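Local coordinates for periplasmic binding protein/LacI transcriptional regulator (Clostridium phytofermentans, PDB 3BRS) that probably binds a sugar in the cleft between two alpha/beta lobes and takes part in its transport, at residues A[170-175]-A[198-203]; A[56-61]-A[81-86]. All blocks are in the same frame, centred on the assembly; numbering follows the deposited sequence.

Interaction 1 (A[170-175]-A[198-203]); sequences CDSNYD and NQYSAT
Gln199 O is gripped twice by Thr203: the backbone N and the hydroxyl OG1 each donate to it at 2.8 Å, OG1 from 47° out of the carbonyl plane. This first turn of helix 199-211, at the cleft end of one lobe of a periplasmic-binding-protein fold, carries the surface that receives Tyr174. Thr203 CB meets the Tyr174 ring at its edge, 3.7 Å from CE1, while Tyr200 CD2 sits over the centre of one face. The two tyrosine rings are inclined at 46°, an oblique pairing with centroids 4.8 Å apart. The Tyr200 ring is pressed in turn by Ser172: the carbonyl O lies above one face, toward the rim and 3.3 Å from CD2, and the CB makes a CH-pi contact over the ring.

The polar ends look elsewhere. Tyr200 OH bonds to Asp16, Ser172 OG to Glu48 and Gln199 OE1 to Asp20 N, residues that follow strands of the other sheet, so the contact ties this lobe to its partner across the cleft. Asn198 is the N-cap of helix 199-211. Its CG is tucked between N and the carbonyl carbon (chi1 83°), and OD1 turns back to accept from Ser201 N at 3.2 Å. Against that same serine packs the thiol of Cys170, with SG 3.5 Å from Ser201 OG.

Interaction 2 (A[56-61]-A[81-86]); sequences ELIEEA and DAAKEI
Ile58 lays its CG2 methyl against Ala82 and Ile86. This is the close part of the contact: CG2 comes 3.9 Å from Ala82 O and 4.0 Å from Ile86 CG1, and the two isoleucine side chains cross at about a right angle. Because CG1 of Ile58 stands opposite the carbonyl carbon (chi1 -65°), its two branches divide the work, CG2 going to Ala82 and Ile86 and CD1 reaching the Ala83 CB at 4.4 Å. Ala82 O, under that methyl, still accepts from Glu85 N at 3.2 Å.

Helix 51-63 is the connection from strand 39-42 to strand 68-71, a beta-alpha-beta crossover of the parallel sheet, and the short helix 80-83 belongs to the next one, on the way to strand 92-96. Both rest on strand 68-71, where Leu71 touches Ile58 and Ala83; a little further along the chain Ile86 meets Ile69 of the same strand. Away from the sheet the fit slackens. There the extended chain of Glu59, an exposed residue, meets Ala82 through CG, no closer than 4.4 Å to the Ala82 CB, and no hydrogen bond joins the two segments.

Overall arrangement
Interaction 2 comes first along the chain and belongs to the lobe built on the parallel sheet that includes strands 7-11, 39-42 and 68-71; interaction 1 follows in the other lobe, just beyond strands 164-169 and 191-196 of the mixed sheet. The centres of interactions 1 and 2 are 27 Å apart, and the nearest atoms of interactions 1 and 2 are about 14 Å apart, with no direct touch. The positions differ in kind: 56-61 with 81-86 joins two neighbouring connections that cover one face of a sheet, whereas 170-175 with 198-203 lies where helices begin at the cleft, bonded to residues of the first lobe. Interaction 2 lies within one lobe, while interaction 1 takes part in the interface between the two.

Interaction 1 (A[170-175]-A[198-203])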
loop_
_atom_site.group_PDB
_atom_site.type_symbol
_atom_site.label_atom_id
_atom_site.label_comp_id
_atom_site.label_asym_id
_atom_site.label_seq_id
_atom_site.Cartn_x
_atom_site.Cartn_y
_atom_site.Cartn_z
ATOM N N CYS A 170 -12.386 -2.230 -3.611
ATOM C CA CYS A 170 -12.271 -3.665 -3.587
ATOM C C CYS A 170 -11.796 -4.248 -2.322
ATOM O O CYS A 170 -11.796 -5.528 -2.186
ATOM C CB CYS A 170 -11.315 -4.149 -4.732
ATOM S SG CYS A 170 -9.489 -4.036 -4.417
ATOM N N ASP A 171 -11.381 -3.416 -1.378
ATOM C CA ASP A 171 -10.783 -3.884 -0.067
ATOM C C ASP A 171 -9.676 -4.885 -0.273
ATOM O O ASP A 171 -9.519 -5.782 0.527
ATOM C CB ASP A 171 -11.826 -4.579 0.800
ATOM C CG ASP A 171 -12.931 -3.617 1.266
ATOM O OD1 ASP A 171 -12.537 -2.662 1.992
ATOM O OD2 ASP A 171 -14.139 -3.807 0.926
ATOM N N SER A 172 -8.812 -4.684 -1.261
ATOM C CA SER A 172 -7.664 -5.619 -1.477
ATOM C C SER A 172 -8.096 -7.027 -1.643
ATOM O O SER A 172 -7.495 -7.961 -1.135
ATOM C CB SER A 172 -6.599 -5.473 -0.360
ATOM O OG SER A 172 -6.227 -4.057 -0.276
ATOM N N ASN A 173 -9.130 -7.218 -2.434
ATOM C CA ASN A 173 -9.636 -8.565 -2.692
ATOM C C ASN A 173 -9.702 -8.720 -4.223
ATOM O O ASN A 173 -10.359 -7.880 -4.913
ATOM C CB ASN A 173 -11.041 -8.685 -2.047
ATOM C CG ASN A 173 -11.678 -10.023 -2.347
ATOM O OD1 ASN A 173 -12.286 -10.199 -3.398
ATOM N ND2 ASN A 173 -11.505 -10.990 -1.436
ATOM N N TYR A 174 -8.996 -9.682 -4.786
ATOM C CA TYR A 174 -8.970 -9.786 -6.264
ATOM C C TYR A 174 -10.411 -10.012 -6.919
ATOM O O TYR A 174 -10.800 -9.443 -7.963
ATOM C CB TYR A 174 -8.085 -10.930 -6.745
ATOM C CG TYR A 174 -6.614 -10.871 -6.493
ATOM C CD1 TYR A 174 -5.820 -10.011 -7.210
ATOM C CD2 TYR A 174 -5.995 -11.755 -5.544
ATOM C CE1 TYR A 174 -4.402 -9.983 -6.986
ATOM C CE2 TYR A 174 -4.629 -11.719 -5.306
ATOM C CZ TYR A 174 -3.836 -10.831 -6.044
ATOM O OH TYR A 174 -2.507 -10.778 -5.780
ATOM N N ASP A 175 -11.259 -10.794 -6.298
ATOM C CA ASP A 175 -12.558 -10.968 -6.974
ATOM C C ASP A 175 -13.452 -9.765 -6.886
ATOM O O ASP A 175 -14.271 -9.607 -7.799
ATOM C CB ASP A 175 -13.325 -12.134 -6.445
ATOM C CG ASP A 175 -12.601 -13.431 -6.605
ATOM O OD1 ASP A 175 -11.862 -13.684 -7.596
ATOM O OD2 ASP A 175 -12.824 -14.221 -5.696
ATOM N N ASN A 198 -3.637 -0.370 -6.107
ATOM C CA ASN A 198 -2.682 -1.334 -5.567
ATOM C C ASN A 198 -2.654 -2.613 -6.389
ATOM O O ASN A 198 -3.396 -2.725 -7.330
ATOM C CB ASN A 198 -2.931 -1.566 -4.067
ATOM C CG ASN A 198 -4.029 -2.570 -3.794
ATOM O OD1 ASN A 198 -5.011 -2.705 -4.552
ATOM N ND2 ASN A 198 -3.874 -3.279 -2.691
ATOM N N GLN A 199 -1.886 -3.620 -6.033
ATOM C CA GLN A 199 -1.828 -4.786 -6.930
ATOM C C GLN A 199 -3.147 -5.564 -7.086
ATOM O O GLN A 199 -3.550 -5.876 -8.207
ATOM C CB GLN A 199 -0.703 -5.691 -6.493
ATOM C CG GLN A 199 -0.426 -6.891 -7.325
ATOM C CD GLN A 199 0.388 -7.904 -6.522
ATOM O OE1 GLN A 199 1.073 -7.544 -5.541
ATOM N NE2 GLN A 199 0.314 -9.165 -6.914
ATOM N N TYR A 200 -3.831 -5.875 -5.958
ATOM C CA TYR A 200 -5.168 -6.485 -5.971
ATOM C C TYR A 200 -6.114 -5.848 -6.914
ATOM O O TYR A 200 -6.852 -6.541 -7.624
ATOM C CB TYR A 200 -5.802 -6.477 -4.544
ATOM C CG TYR A 200 -4.992 -7.258 -3.527
ATOM C CD1 TYR A 200 -4.047 -6.622 -2.727
ATOM C CD2 TYR A 200 -5.170 -8.614 -3.386
ATOM C CE1 TYR A 200 -3.295 -7.313 -1.714
ATOM C CE2 TYR A 200 -4.437 -9.351 -2.421
ATOM C CZ TYR A 200 -3.526 -8.693 -1.548
ATOM O OH TYR A 200 -2.810 -9.425 -0.604
ATOM N N SER A 201 -6.178 -4.529 -6.846
ATOM C CA SER A 201 -7.081 -3.684 -7.611
ATOM C C SER A 201 -6.712 -3.785 -9.026
ATOM O O SER A 201 -7.569 -3.961 -9.858
ATOM C CB SER A 201 -6.850 -2.192 -7.240
ATOM O OG SER A 201 -7.486 -1.743 -6.046
ATOM N N ALA A 202 -5.426 -3.576 -9.350
ATOM C CA ALA A 202 -4.976 -3.632 -10.768
ATOM C C ALA A 202 -5.134 -4.937 -11.378
ATOM O O ALA A 202 -5.622 -5.007 -12.463
ATOM C CB ALA A 202 -3.519 -3.191 -10.926
ATOM N N THR A 203 -4.691 -6.009 -10.718
ATOM C CA THR A 203 -4.842 -7.331 -11.250
ATOM C C THR A 203 -6.304 -7.687 -11.537
ATOM O O THR A 203 -6.556 -8.252 -12.539
ATOM C CB THR A 203 -4.365 -8.362 -10.257
ATOM O OG1 THR A 203 -3.039 -8.037 -9.841
ATOM C CG2 THR A 203 -4.359 -9.754 -10.895
#

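Interaction 2 (A[56-61]-A[81-86])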
loop_
_atom_site.group_PDB
_atom_site.type_symbol
_atom_site.label_atom_id
_atom_site.label_comp_id
_atom_site.label_asym_id
_atom_site.label_seq_id
_atom_site.Cartn_x
_atom_site.Cartn_y
_atom_site.Cartn_z
ATOM N N GLU A 56 -6.214 -6.852 17.879
ATOM C CA GLU A 56 -5.999 -8.007 18.778
ATOM C C GLU A 56 -4.575 -8.505 18.738
ATOM O O GLU A 56 -4.007 -8.808 19.771
ATOM C CB GLU A 56 -6.906 -9.122 18.283
ATOM C CG GLU A 56 -8.334 -8.929 18.758
ATOM C CD GLU A 56 -9.246 -10.076 18.371
ATOM O OE1 GLU A 56 -8.887 -10.968 17.522
ATOM O OE2 GLU A 56 -10.349 -10.058 18.944
ATOM N N LEU A 57 -4.006 -8.630 17.532
ATOM C CA LEU A 57 -2.597 -9.098 17.299
ATOM C C LEU A 57 -1.591 -8.104 17.877
ATOM O O LEU A 57 -0.574 -8.484 18.435
ATOM C CB LEU A 57 -2.377 -9.173 15.813
ATOM C CG LEU A 57 -3.062 -10.379 15.094
ATOM C CD1 LEU A 57 -2.807 -10.366 13.584
ATOM C CD2 LEU A 57 -2.639 -11.758 15.636
ATOM N N ILE A 58 -1.860 -6.793 17.769
ATOM C CA ILE A 58 -1.008 -5.848 18.492
ATOM C C ILE A 58 -1.087 -6.051 19.975
ATOM O O ILE A 58 -0.064 -6.056 20.623
ATOM C CB ILE A 58 -1.428 -4.378 18.199
ATOM C CG1 ILE A 58 -1.188 -4.038 16.715
ATOM C CG2 ILE A 58 -0.807 -3.410 19.208
ATOM C CD1 ILE A 58 -2.141 -2.852 16.146
ATOM N N GLU A 59 -2.286 -6.168 20.543
ATOM C CA GLU A 59 -2.360 -6.405 21.960
ATOM C C GLU A 59 -1.486 -7.665 22.348
ATOM O O GLU A 59 -0.684 -7.639 23.334
ATOM C CB GLU A 59 -3.826 -6.542 22.397
ATOM C CG GLU A 59 -4.676 -5.258 22.340
ATOM C CD GLU A 59 -6.231 -5.522 22.571
ATOM O OE1 GLU A 59 -7.087 -5.184 21.665
ATOM O OE2 GLU A 59 -6.577 -6.087 23.648
ATOM N N GLU A 60 -1.676 -8.761 21.588
ATOM C CA GLU A 60 -0.920 -10.016 21.732
ATOM C C GLU A 60 0.607 -9.742 21.584
ATOM O O GLU A 60 1.429 -10.349 22.313
ATOM C CB GLU A 60 -1.373 -11.060 20.688
ATOM C CG GLU A 60 -2.768 -11.736 20.935
ATOM C CD GLU A 60 -3.357 -12.546 19.683
ATOM O OE1 GLU A 60 -2.558 -12.983 18.796
ATOM O OE2 GLU A 60 -4.620 -12.733 19.614
ATOM N N ALA A 61 0.978 -8.883 20.626
ATOM C CA ALA A 61 2.387 -8.501 20.348
ATOM C C ALA A 61 3.012 -7.888 21.614
ATOM O O ALA A 61 4.054 -8.297 22.095
ATOM C CB ALA A 61 2.459 -7.434 19.132
ATOM N N ASP A 81 -6.412 2.533 18.331
ATOM C CA ASP A 81 -7.113 2.031 19.520
ATOM C C ASP A 81 -6.265 0.994 20.239
ATOM O O ASP A 81 -6.454 0.730 21.437
ATOM C CB ASP A 81 -8.473 1.402 19.143
ATOM C CG ASP A 81 -9.467 2.448 18.646
ATOM O OD1 ASP A 81 -9.290 3.620 19.049
ATOM O OD2 ASP A 81 -10.391 2.122 17.864
ATOM N N ALA A 82 -5.363 0.356 19.508
ATOM C CA ALA A 82 -4.629 -0.718 20.123
ATOM C C ALA A 82 -3.196 -0.276 20.134
ATOM O O ALA A 82 -2.503 -0.522 21.119
ATOM C CB ALA A 82 -4.824 -2.025 19.381
ATOM N N ALA A 83 -2.759 0.374 19.059
ATOM C CA ALA A 83 -1.331 0.818 19.017
ATOM C C ALA A 83 -0.925 1.957 19.993
ATOM O O ALA A 83 0.286 2.132 20.280
ATOM C CB ALA A 83 -0.840 1.093 17.608
ATOM N N LYS A 84 -1.926 2.641 20.567
ATOM C CA LYS A 84 -1.687 3.665 21.584
ATOM C C LYS A 84 -1.067 3.053 22.842
ATOM O O LYS A 84 -0.422 3.773 23.615
ATOM C CB LYS A 84 -2.997 4.376 21.977
ATOM C CG LYS A 84 -3.985 3.523 22.606
ATOM C CD LYS A 84 -5.242 4.337 22.871
ATOM C CE LYS A 84 -5.896 3.832 24.100
ATOM N NZ LYS A 84 -7.389 3.739 23.966
ATOM N N GLU A 85 -1.232 1.748 23.030
ATOM C CA GLU A 85 -0.720 1.004 24.222
ATOM C C GLU A 85 0.716 0.544 24.058
ATOM O O GLU A 85 1.310 0.117 25.017
ATOM C CB GLU A 85 -1.582 -0.222 24.460
ATOM C CG GLU A 85 -3.082 0.038 24.612
ATOM C CD GLU A 85 -3.392 0.947 25.832
ATOM O OE1 GLU A 85 -2.463 1.174 26.644
ATOM O OE2 GLU A 85 -4.560 1.420 25.988
ATOM N N ILE A 86 1.255 0.548 22.836
ATOM C CA ILE A 86 2.636 0.151 22.540
ATOM C C ILE A 86 3.674 0.972 23.278
ATOM O O ILE A 86 4.565 0.395 23.842
ATOM C CB ILE A 86 2.923 0.252 21.013
ATOM C CG1 ILE A 86 1.988 -0.670 20.228
ATOM C CG2 ILE A 86 4.366 -0.136 20.651
ATOM C CD1 ILE A 86 2.443 -0.967 18.754
#